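Conserved hypothetical protein (Pyrococcus furiosus, PDB 1Y81) is of unknown function but belongs to the CoA-binding family with a Rossmann-type fold and holds coenzyme A in its pocket. Local coordinates at residues R64-P67 and K68-V72; G21-N25 and P26-G30; D52-G56 and L57-R61. One frame throughout, in Å; residues are numbered along the deposited sequence.

Interaction 1: R64-P67 and K68-V72; sequences RELP and KDVDV
P67 and V70 meet across a tight type I beta turn, P67 to V70, in the loop that leads from a 3-10 segment ending at E65 into the strand 72-75. The backbone bond that closes it, V70 N to P67 O, is weak at 3.4 Å. The side chains also approach, loosely: P67 CG lies 4.3 Å from V70 CG2, a methyl set beside the backbone N and anti to the carbonyl carbon. The proline ring fixes P67's own phi (-63°) where the chain enters the turn and gives V70 CG2 an apolar surface. D69 OD1 comes to 3.5 Å from P67 CB, the two side chains crossing at a slant; the same oxygen makes a salt bridge with K16. The strand that follows the turn belongs to the parallel sheet of a Rossmann-type fold, and L66 and V70, both buried, press their branched side chains on A18 of strand 16-20 and L45 of strand 43-47. K68 points the other way. Its chain bends at chi2 (-71°) and doubles back, bringing NZ to a water 2.9 Å away. That water donates to R64 O and L66 O, two carbonyls just upstream, the first in the 3-10 segment, while NZ also bonds to A92 O.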
loop_
_atom_site.group_PDB
_atom_site.type_symbol
_atom_site.label_atom_id
_atom_site.label_comp_id
_atom_site.label_asym_id
_atom_site.label_seq_id
_atom_site.Cartn_x
_atom_site.Cartn_y
_atom_site.Cartn_z
ATOM N N ARG A 64 4.248 -10.126 1.857
ATOM C CA ARG A 64 5.345 -11.130 1.850
ATOM C C ARG A 64 5.524 -11.788 0.479
ATOM O O ARG A 64 6.624 -12.252 0.149
ATOM C CB ARG A 64 5.116 -12.203 2.911
ATOM C CG ARG A 64 5.358 -11.729 4.349
ATOM N N GLU A 65 4.444 -11.796 -0.315
ATOM C CA GLU A 65 4.416 -12.406 -1.654
ATOM C C GLU A 65 4.811 -11.460 -2.781
ATOM O O GLU A 65 4.915 -11.881 -3.942
ATOM C CB GLU A 65 3.021 -12.948 -1.961
ATOM C CG GLU A 65 2.524 -14.006 -1.022
ATOM C CD GLU A 65 1.042 -14.299 -1.220
ATOM O OE1 GLU A 65 0.407 -13.679 -2.114
ATOM O OE2 GLU A 65 0.513 -15.145 -0.473
ATOM N N LEU A 66 5.015 -10.179 -2.453
ATOM C CA LEU A 66 5.299 -9.178 -3.464
ATOM C C LEU A 66 6.693 -9.383 -4.071
ATOM O O LEU A 66 7.612 -9.847 -3.377
ATOM C CB LEU A 66 5.220 -7.768 -2.875
ATOM C CG LEU A 66 3.848 -7.200 -2.502
ATOM C CD1 LEU A 66 4.048 -5.935 -1.641
ATOM C CD2 LEU A 66 3.005 -6.894 -3.741
ATOM N N PRO A 67 6.849 -9.061 -5.366
ATOM C CA PRO A 67 8.205 -8.999 -5.937
ATOM C C PRO A 67 9.058 -7.921 -5.272
ATOM O O PRO A 67 8.541 -6.869 -4.869
ATOM C CB PRO A 67 7.961 -8.665 -7.411
ATOM C CG PRO A 67 6.580 -8.176 -7.494
ATOM C CD PRO A 67 5.813 -8.801 -6.376
ATOM N N LYS A 68 10.358 -8.176 -5.176
ATOM C CA LYS A 68 11.254 -7.323 -4.407
ATOM C C LYS A 68 11.527 -5.952 -5.056
ATOM O O LYS A 68 12.065 -5.052 -4.403
ATOM C CB LYS A 68 12.560 -8.074 -4.090
ATOM C CG LYS A 68 12.342 -9.434 -3.379
ATOM C CD LYS A 68 11.869 -9.280 -1.926
ATOM C CE LYS A 68 11.411 -10.618 -1.338
ATOM N NZ LYS A 68 10.880 -10.492 0.068
ATOM N N ASP A 69 11.129 -5.797 -6.322
ATOM C CA ASP A 69 11.349 -4.552 -7.072
ATOM C C ASP A 69 10.182 -3.531 -6.988
ATOM O O ASP A 69 10.135 -2.573 -7.757
ATOM C CB ASP A 69 11.716 -4.856 -8.542
ATOM C CG ASP A 69 10.563 -5.447 -9.329
ATOM O OD1 ASP A 69 9.566 -5.887 -8.719
ATOM O OD2 ASP A 69 10.654 -5.480 -10.577
ATOM N N VAL A 70 9.250 -3.751 -6.060
ATOM C CA VAL A 70 8.197 -2.764 -5.772
ATOM C C VAL A 70 8.845 -1.491 -5.179
ATOM O O VAL A 70 9.648 -1.581 -4.254
ATOM C CB VAL A 70 7.115 -3.380 -4.822
ATOM C CG1 VAL A 70 6.258 -2.314 -4.160
ATOM C CG2 VAL A 70 6.243 -4.388 -5.591
ATOM N N ASP A 71 8.515 -0.327 -5.737
ATOM C CA ASP A 71 9.139 0.948 -5.325
ATOM C C ASP A 71 8.583 1.495 -4.008
ATOM O O ASP A 71 9.326 2.025 -3.184
ATOM C CB ASP A 71 8.980 2.010 -6.421
ATOM C CG ASP A 71 9.716 1.651 -7.694
ATOM O OD1 ASP A 71 10.743 0.937 -7.615
ATOM O OD2 ASP A 71 9.275 2.088 -8.773
ATOM N N VAL A 72 7.270 1.367 -3.832
ATOM C CA VAL A 72 6.580 1.929 -2.687
ATOM C C VAL A 72 5.401 1.017 -2.354
ATOM O O VAL A 72 4.828 0.416 -3.244
ATOM C CB VAL A 72 6.092 3.403 -2.969
ATOM C CG1 VAL A 72 5.087 3.460 -4.110
ATOM C CG2 VAL A 72 5.513 4.061 -1.716
HETATM O O HOH W 1 8.199 -10.079 -0.920
#

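Interaction 2: G21-N25 and P26-G30; sequences GASKN and PAKYG. With COA (coenzyme A), chain C.
N25 lies across K28 at an oblique angle, its amide ND2 3.7 Å from K28 CG, over a type I beta turn leading into helix 29-39. Two bonds to N25 hold the turn: its carbonyl O receives K28 N at 2.9 Å, and its side-chain OD1 receives A27 N. Both donors stand above the plane of the carbonyl they meet. With CG anti to the backbone N (chi1 -177°), the asparagine amide reaches forward over the turn, and P26 supplies a phi of -62° at its second position. S23 faces K28 through its CB; its OG accepts N25 N, forming an ST turn, and donates to O8A of coenzyme A at 2.6 Å. K28, at the N-cap position, folds its chain at chi2 and chi4 so that CD, CE and NZ lie along the coenzyme's phosphate groups, with NZ 3.3 Å from O2A. One face of the Y29 ring is covered by the pantetheine arm, C5P sitting 3.5 Å above its centre. The two glycines allow close passage: G21 has a positive phi and the ribose against its CA, while G30 CA makes a CA-H...O contact of 3.3 Å with G21 O, a closeness that the bare CA of a glycine permits. Such a glycine-bearing loop between the first strand and the following helix is the nucleotide-binding element of Rossmann-type folds. S23 OG thus hydrogen-bonds the 3'-phosphate, and K28, if protonated, would be expected to offset part of the phosphates' negative charge.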
loop_
_atom_site.group_PDB
_atom_site.type_symbol
_atom_site.label_atom_id
_atom_site.label_comp_id
_atom_site.label_asym_id
_atom_site.label_seq_id
_atom_site.Cartn_x
_atom_site.Cartn_y
_atom_site.Cartn_z
ATOM N N GLY A 21 -4.927 -2.841 0.724
ATOM C CA GLY A 21 -6.310 -2.393 0.848
ATOM C C GLY A 21 -6.986 -2.118 -0.479
ATOM O O GLY A 21 -8.119 -1.615 -0.506
ATOM N N ALA A 22 -6.313 -2.451 -1.592
ATOM C CA ALA A 22 -6.953 -2.406 -2.912
ATOM C C ALA A 22 -8.255 -3.186 -2.830
ATOM O O ALA A 22 -8.315 -4.172 -2.146
ATOM C CB ALA A 22 -6.059 -3.037 -3.977
ATOM N N SER A 23 -9.291 -2.714 -3.525
ATOM C CA SER A 23 -10.609 -3.310 -3.405
ATOM C C SER A 23 -11.313 -3.332 -4.749
ATOM O O SER A 23 -10.988 -2.536 -5.628
ATOM C CB SER A 23 -11.454 -2.503 -2.419
ATOM O OG SER A 23 -12.742 -3.067 -2.326
ATOM N N LYS A 24 -12.254 -4.282 -4.896
ATOM C CA LYS A 24 -13.141 -4.309 -6.057
ATOM C C LYS A 24 -14.352 -3.396 -5.863
ATOM O O LYS A 24 -15.088 -3.137 -6.807
ATOM C CB LYS A 24 -13.628 -5.732 -6.309
ATOM C CG LYS A 24 -12.625 -6.658 -6.942
ATOM C CD LYS A 24 -13.197 -8.072 -7.013
ATOM C CE LYS A 24 -13.879 -8.323 -8.309
ATOM N NZ LYS A 24 -12.890 -8.754 -9.326
ATOM N N ASN A 25 -14.569 -2.941 -4.622
ATOM C CA ASN A 25 -15.679 -2.047 -4.290
ATOM C C ASN A 25 -15.420 -0.632 -4.821
ATOM O O ASN A 25 -14.538 0.062 -4.308
ATOM C CB ASN A 25 -15.912 -2.034 -2.764
ATOM C CG ASN A 25 -17.116 -1.173 -2.350
ATOM O OD1 ASN A 25 -17.666 -0.389 -3.155
ATOM N ND2 ASN A 25 -17.524 -1.309 -1.089
ATOM N N PRO A 26 -16.186 -0.199 -5.859
ATOM C CA PRO A 26 -15.925 1.127 -6.477
ATOM C C PRO A 26 -16.100 2.316 -5.539
ATOM O O PRO A 26 -15.562 3.402 -5.814
ATOM C CB PRO A 26 -16.908 1.190 -7.651
ATOM C CG PRO A 26 -17.965 0.158 -7.332
ATOM C CD PRO A 26 -17.314 -0.903 -6.509
ATOM N N ALA A 27 -16.794 2.112 -4.425
ATOM C CA ALA A 27 -16.960 3.161 -3.420
ATOM C C ALA A 27 -15.742 3.328 -2.488
ATOM O O ALA A 27 -15.642 4.315 -1.741
ATOM C CB ALA A 27 -18.241 2.931 -2.608
ATOM N N LYS A 28 -14.801 2.389 -2.548
ATOM C CA LYS A 28 -13.685 2.400 -1.620
ATOM C C LYS A 28 -12.438 2.999 -2.271
ATOM O O LYS A 28 -12.183 2.781 -3.467
ATOM C CB LYS A 28 -13.400 0.985 -1.100
ATOM C CG LYS A 28 -14.450 0.446 -0.097
ATOM C CD LYS A 28 -14.067 0.815 1.356
ATOM C CE LYS A 28 -14.934 0.104 2.406
ATOM N NZ LYS A 28 -15.101 -1.348 2.127
ATOM N N TYR A 29 -11.663 3.734 -1.482
ATOM C CA TYR A 29 -10.402 4.307 -1.994
ATOM C C TYR A 29 -9.418 3.243 -2.540
ATOM O O TYR A 29 -8.637 3.521 -3.444
ATOM C CB TYR A 29 -9.748 5.215 -0.953
ATOM C CG TYR A 29 -10.303 6.631 -1.012
ATOM C CD1 TYR A 29 -10.057 7.441 -2.123
ATOM C CD2 TYR A 29 -11.120 7.151 0.025
ATOM C CE1 TYR A 29 -10.566 8.752 -2.209
ATOM C CE2 TYR A 29 -11.636 8.478 -0.057
ATOM C CZ TYR A 29 -11.352 9.253 -1.177
ATOM O OH TYR A 29 -11.828 10.541 -1.308
ATOM N N GLY A 30 -9.490 2.026 -2.008
ATOM C CA GLY A 30 -8.682 0.900 -2.549
ATOM C C GLY A 30 -8.916 0.654 -4.043
ATOM O O GLY A 30 -7.993 0.279 -4.767
HETATM N N1A COA C . -4.251 -6.669 3.802
HETATM C C2A COA C . -4.798 -6.074 2.693
HETATM N N3A COA C . -6.056 -5.525 2.752
HETATM C C4A COA C . -6.776 -5.608 3.902
HETATM C C5A COA C . -6.251 -6.209 5.043
HETATM C C6A COA C . -4.972 -6.746 4.992
HETATM N N6A COA C . -4.451 -7.332 6.059
HETATM N N7A COA C . -7.178 -6.115 6.029
HETATM C C8A COA C . -8.261 -5.466 5.532
HETATM N N9A COA C . -8.022 -5.156 4.221
HETATM C C1B COA C . -8.921 -4.487 3.255
HETATM C C2B COA C . -10.389 -4.521 3.681
HETATM O O2B COA C . -10.983 -5.842 3.632
HETATM C C3B COA C . -10.933 -3.486 2.687
HETATM O O3B COA C . -11.187 -4.028 1.405
HETATM P P3B COA C . -12.634 -4.677 1.037
HETATM O O7A COA C . -12.447 -5.989 0.334
HETATM O O8A COA C . -13.318 -3.686 0.164
HETATM O O9A COA C . -13.344 -4.992 2.318
HETATM C C4B COA C . -9.790 -2.474 2.521
HETATM O O4B COA C . -8.609 -3.127 3.014
HETATM C C5B COA C . -10.035 -1.152 3.274
HETATM O O5B COA C . -10.254 -1.463 4.635
HETATM P P1A COA C . -11.573 -0.953 5.405
HETATM O O1A COA C . -11.645 -1.597 6.768
HETATM O O2A COA C . -12.788 -1.166 4.530
HETATM O O3A COA C . -11.202 0.604 5.576
HETATM P P2A COA C . -11.972 1.827 4.878
HETATM O O4A COA C . -13.371 1.932 5.430
HETATM O O5A COA C . -11.973 1.815 3.393
HETATM O O6A COA C . -11.101 3.079 5.353
HETATM C CBP COA C . -9.077 4.273 5.870
HETATM C CCP COA C . -9.750 3.226 4.954
HETATM C CDP COA C . -7.613 4.386 5.425
HETATM C CEP COA C . -9.098 3.781 7.315
HETATM C CAP COA C . -9.818 5.627 5.789
HETATM O OAP COA C . -9.269 6.552 6.713
HETATM C C9P COA C . -9.649 6.121 4.380
HETATM O O9P COA C . -10.634 5.810 3.445
HETATM N N8P COA C . -8.517 6.786 4.112
HETATM C C7P COA C . -8.106 7.263 2.799
HETATM C C6P COA C . -8.754 8.524 2.369
HETATM C C5P COA C . -8.158 8.918 1.048
HETATM O O5P COA C . -7.455 8.142 0.359
HETATM N N4P COA C . -8.489 10.143 0.733
HETATM C C3P COA C . -8.105 10.850 -0.445
HETATM C C2P COA C . -7.439 12.173 -0.067
HETATM S S1P COA C . -5.877 11.879 0.827
HETATM O O HOH W 2 -10.177 0.234 0.091
#

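Interaction 3: D52-G56 and L57-R61; sequences DEIEG and LKCYR
Strands 53-54 and 57-58 run antiparallel and join through a type I' turn from I54 to L57, the pair I54-L57 being hydrogen-bonded in both directions and E53-K58 non-hydrogen-bonded. I54 N gives to L57 O at 2.9 Å in the carbonyl plane; in the return bond, L57 N to I54 O, the donor stands above the plane of the I54 carbonyl. Further along, C59 N bonds to D52 O at 3.1 Å. E55 and G56 occupy the turn's two central positions, both with positive phi, which is easiest for glycine at G56. E53 braces the turn from within its own strand: chi1 (61°) and a second bend at chi2 fold the chain back, and OE1 accepts G56 N at 2.9 Å, met nearly along its C-O axis. The other oxygen, OE2, forms a salt bridge with K24. This beta hairpin with a two-residue loop is an excursion from the Rossmann-type core, set after strand 43-47. I54 and L57 point to the same face of the hairpin, towards helix 29-39, where I54 packs on L34 and L57 on L38. A chi1 of -173° swings C59 SG away from the backbone N and to 3.9 Å from I54 CD1; this small, weakly polar thiol, which suits an apolar setting, also rests on P46.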
loop_
_atom_site.group_PDB
_atom_site.type_symbol
_atom_site.label_atom_id
_atom_site.label_comp_id
_atom_site.label_asym_id
_atom_site.label_seq_id
_atom_site.Cartn_x
_atom_site.Cartn_y
_atom_site.Cartn_z
ATOM N N ASP A 52 -8.839 -12.491 -5.610
ATOM C CA ASP A 52 -7.770 -13.150 -6.363
ATOM C C ASP A 52 -7.303 -12.275 -7.542
ATOM O O ASP A 52 -6.165 -12.406 -7.998
ATOM C CB ASP A 52 -8.181 -14.564 -6.823
ATOM C CG ASP A 52 -9.163 -14.545 -7.957
ATOM O OD1 ASP A 52 -10.091 -13.702 -7.934
ATOM O OD2 ASP A 52 -9.013 -15.383 -8.887
ATOM N N GLU A 53 -8.183 -11.377 -8.001
ATOM C CA GLU A 53 -7.855 -10.356 -9.019
ATOM C C GLU A 53 -8.685 -9.100 -8.814
ATOM O O GLU A 53 -9.821 -9.173 -8.323
ATOM C CB GLU A 53 -8.046 -10.876 -10.470
ATOM C CG GLU A 53 -9.491 -11.331 -10.855
ATOM C CD GLU A 53 -10.481 -10.174 -11.140
ATOM O OE1 GLU A 53 -10.073 -9.087 -11.568
ATOM O OE2 GLU A 53 -11.702 -10.368 -10.931
ATOM N N ILE A 54 -8.108 -7.956 -9.172
ATOM C CA ILE A 54 -8.861 -6.699 -9.286
ATOM C C ILE A 54 -8.515 -6.014 -10.612
ATOM O O ILE A 54 -7.344 -5.845 -10.924
ATOM C CB ILE A 54 -8.584 -5.722 -8.096
ATOM C CG1 ILE A 54 -8.756 -6.428 -6.744
ATOM C CG2 ILE A 54 -9.495 -4.468 -8.209
ATOM C CD1 ILE A 54 -8.320 -5.578 -5.533
ATOM N N GLU A 55 -9.541 -5.621 -11.381
ATOM C CA GLU A 55 -9.365 -5.064 -12.739
ATOM C C GLU A 55 -8.522 -6.029 -13.607
ATOM O O GLU A 55 -7.774 -5.603 -14.496
ATOM C CB GLU A 55 -8.749 -3.649 -12.706
ATOM C CG GLU A 55 -9.699 -2.545 -12.172
ATOM C CD GLU A 55 -10.953 -2.398 -13.013
ATOM O OE1 GLU A 55 -10.835 -1.996 -14.183
ATOM O OE2 GLU A 55 -12.062 -2.694 -12.510
ATOM N N GLY A 56 -8.656 -7.323 -13.321
ATOM C CA GLY A 56 -7.937 -8.367 -14.068
ATOM C C GLY A 56 -6.529 -8.587 -13.553
ATOM O O GLY A 56 -5.870 -9.543 -13.935
ATOM N N LEU A 57 -6.067 -7.690 -12.686
ATOM C CA LEU A 57 -4.712 -7.781 -12.131
ATOM C C LEU A 57 -4.625 -8.748 -10.972
ATOM O O LEU A 57 -5.457 -8.728 -10.070
ATOM C CB LEU A 57 -4.228 -6.396 -11.669
ATOM C CG LEU A 57 -4.089 -5.293 -12.711
ATOM C CD1 LEU A 57 -3.840 -3.971 -12.021
ATOM C CD2 LEU A 57 -2.958 -5.633 -13.720
ATOM N N LYS A 58 -3.594 -9.593 -10.992
ATOM C CA LYS A 58 -3.293 -10.493 -9.905
ATOM C C LYS A 58 -3.292 -9.709 -8.556
ATOM O O LYS A 58 -2.607 -8.693 -8.423
ATOM C CB LYS A 58 -1.921 -11.136 -10.135
ATOM C CG LYS A 58 -1.273 -11.731 -8.897
ATOM C CD LYS A 58 -1.864 -13.029 -8.536
ATOM C CE LYS A 58 -1.153 -13.636 -7.336
ATOM N NZ LYS A 58 -1.667 -15.027 -7.146
ATOM N N CYS A 59 -4.083 -10.188 -7.606
ATOM C CA CYS A 59 -4.153 -9.583 -6.270
ATOM C C CYS A 59 -3.462 -10.487 -5.222
ATOM O O CYS A 59 -3.781 -11.693 -5.085
ATOM C CB CYS A 59 -5.609 -9.297 -5.919
ATOM S SG CYS A 59 -5.818 -8.354 -4.353
ATOM N N TYR A 60 -2.500 -9.905 -4.498
ATOM C CA TYR A 60 -1.671 -10.644 -3.532
ATOM C C TYR A 60 -2.348 -10.761 -2.168
ATOM O O TYR A 60 -3.047 -9.844 -1.752
ATOM C CB TYR A 60 -0.296 -9.965 -3.393
ATOM C CG TYR A 60 0.517 -10.038 -4.669
ATOM C CD1 TYR A 60 1.531 -10.993 -4.822
ATOM C CD2 TYR A 60 0.260 -9.168 -5.728
ATOM C CE1 TYR A 60 2.275 -11.077 -6.025
ATOM C CE2 TYR A 60 0.983 -9.234 -6.917
ATOM C CZ TYR A 60 1.990 -10.191 -7.057
ATOM O OH TYR A 60 2.682 -10.241 -8.238
ATOM N N ARG A 61 -2.157 -11.899 -1.493
ATOM C CA ARG A 61 -2.732 -12.115 -0.153
ATOM C C ARG A 61 -2.045 -11.246 0.887
ATOM O O ARG A 61 -2.693 -10.728 1.803
ATOM C CB ARG A 61 -2.651 -13.589 0.284
ATOM C CG ARG A 61 -3.552 -14.526 -0.509
#

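From the N terminus, interaction 2 comes first, closing the loop between strand 16-20 and helix 29-39 beside coenzyme A. Interaction 3 follows after strand 43-47 as a hairpin, and interaction 1 closes the turn before strand 72-75. The three are in series, neither nested nor crossed. Interactions 2 and 3 touch: besides the K24-E53 pair, I54 packs on A22 and K24, tying the hairpin to the ligand loop. Interaction 3 reaches interaction 1 through Y60, which packs against E65, L66 and P67. Interactions 1 and 2 do not touch, their nearest atoms being about 10 Å apart, and lie on opposite sides of the chain's centre.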